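Side-chain contact in sensor protein (Geobacter sulfurreducens PCA, PDB 2R78), which probably works as a sensor histidine kinase, passing phosphate from ATP to a histidine, and is represented by its PAS sensory domain: residues B[26-29]-B[30-34]. Numbering follows the deposited sequence.
Sequences IMDA and EGHYL. With ACT (acetate ion), chain G.
Ile26 O accepts the backbone N-H of Leu34 at 2.8 Å, and Ile26 CG2 touches Leu34 CD1. Met27, a selenomethionine, forms an antiparallel non-hydrogen-bonded pair with Tyr33. Their side chains run side by side on one face of the sheet. Met27 SE sits above the ring face, 4.9 Å from the Tyr33 centroid, a Met-aromatic contact. Tyr33 OH donates to O of an acetate ion, probably from the crystallisation liquor, at 2.7 Å; Ser60 and Gly57 also bind this acetate. A leucine in place of Tyr33 would probably cost the acetate one of its donors and Met27 the aromatic face beneath its selenium. Asp28 N donates to His32 O at 3.0 Å. The Asp28 carboxylate turns toward the turn backbone, CG between the backbone N and the carbonyl carbon (chi1 66°). OD1 takes His32 N at 3.0 Å from above the carboxylate plane, and Glu30 N weakly, tying the turn to the side chain. OD2 meets the His32 ring edge at CD2, while His32 ND1 bonds Asp55. A water bridges Asp28 OD2, weakly, and Glu30 OE1, probably easing their repulsion. Gly31 N to Asp28 O, 3.1 Å, closes the type I turn, with Ala29 and Glu30 at its corners. This is the first beta hairpin of the PAS fold.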
# COMPACT_ATOMS: atom_id res chain seq x y z
N ILE B 26 3.65 -3.90 -10.68
CA ILE B 26 3.49 -5.32 -10.94
C ILE B 26 4.39 -5.67 -12.09
O ILE B 26 4.41 -4.91 -13.06
CB ILE B 26 2.04 -5.71 -11.37
CG1 ILE B 26 1.00 -5.16 -10.38
CG2 ILE B 26 1.89 -7.21 -11.50
CD1 ILE B 26 1.16 -5.58 -8.93
N MSE B 27 5.15 -6.77 -12.00
CA MSE B 27 5.89 -7.24 -13.18
C MSE B 27 5.72 -8.73 -13.36
O MSE B 27 5.31 -9.43 -12.44
CB MSE B 27 7.37 -6.88 -13.11
CG MSE B 27 8.09 -7.36 -11.90
SE MSE B 27 9.89 -6.59 -11.87
CE MSE B 27 9.63 -4.94 -12.79
N ASP B 28 5.98 -9.23 -14.56
CA ASP B 28 5.93 -10.69 -14.78
C ASP B 28 7.26 -11.30 -14.32
O ASP B 28 8.18 -10.59 -13.90
CB ASP B 28 5.55 -11.06 -16.24
CG ASP B 28 6.60 -10.64 -17.28
OD1 ASP B 28 7.76 -10.42 -16.89
OD2 ASP B 28 6.25 -10.57 -18.50
N ALA B 29 7.34 -12.62 -14.36
CA ALA B 29 8.50 -13.32 -13.87
C ALA B 29 9.75 -13.03 -14.71
O ALA B 29 10.85 -13.26 -14.25
CB ALA B 29 8.25 -14.85 -13.79
N GLU B 30 9.58 -12.52 -15.91
CA GLU B 30 10.71 -12.15 -16.78
C GLU B 30 11.16 -10.70 -16.64
O GLU B 30 12.08 -10.26 -17.37
CB GLU B 30 10.34 -12.39 -18.22
CG GLU B 30 10.08 -13.83 -18.55
CD GLU B 30 9.84 -14.02 -20.02
OE1 GLU B 30 8.74 -13.68 -20.52
OE2 GLU B 30 10.78 -14.49 -20.68
N GLY B 31 10.53 -9.94 -15.74
CA GLY B 31 10.92 -8.56 -15.46
C GLY B 31 10.27 -7.48 -16.29
O GLY B 31 10.66 -6.31 -16.21
N HIS B 32 9.25 -7.84 -17.06
CA HIS B 32 8.49 -6.87 -17.83
C HIS B 32 7.48 -6.20 -16.90
O HIS B 32 6.68 -6.89 -16.24
CB HIS B 32 7.74 -7.53 -18.97
CG HIS B 32 8.60 -8.37 -19.86
ND1 HIS B 32 9.68 -7.86 -20.54
CD2 HIS B 32 8.51 -9.68 -20.21
CE1 HIS B 32 10.23 -8.83 -21.27
NE2 HIS B 32 9.54 -9.94 -21.08
N TYR B 33 7.52 -4.87 -16.84
CA TYR B 33 6.54 -4.13 -16.05
C TYR B 33 5.15 -4.27 -16.70
O TYR B 33 4.99 -4.06 -17.90
CB TYR B 33 6.94 -2.68 -15.87
CG TYR B 33 8.04 -2.45 -14.84
CD1 TYR B 33 7.77 -2.47 -13.48
CD2 TYR B 33 9.34 -2.19 -15.22
CE1 TYR B 33 8.77 -2.22 -12.54
CE2 TYR B 33 10.36 -1.96 -14.26
CZ TYR B 33 10.07 -1.95 -12.94
OH TYR B 33 11.02 -1.73 -11.95
N LEU B 34 4.17 -4.66 -15.87
CA LEU B 34 2.77 -4.92 -16.29
C LEU B 34 1.78 -3.84 -15.81
O LEU B 34 0.78 -3.52 -16.50
CB LEU B 34 2.30 -6.27 -15.74
CG LEU B 34 3.01 -7.57 -16.15
CD1 LEU B 34 2.34 -8.75 -15.54
CD2 LEU B 34 3.04 -7.73 -17.66
C ACT G . 14.55 -1.14 -11.58
O ACT G . 13.66 -1.42 -12.44
OXT ACT G . 15.72 -0.98 -12.03
CH3 ACT G . 14.20 -1.03 -10.11
O HOH W 1 6.59 -13.20 -19.43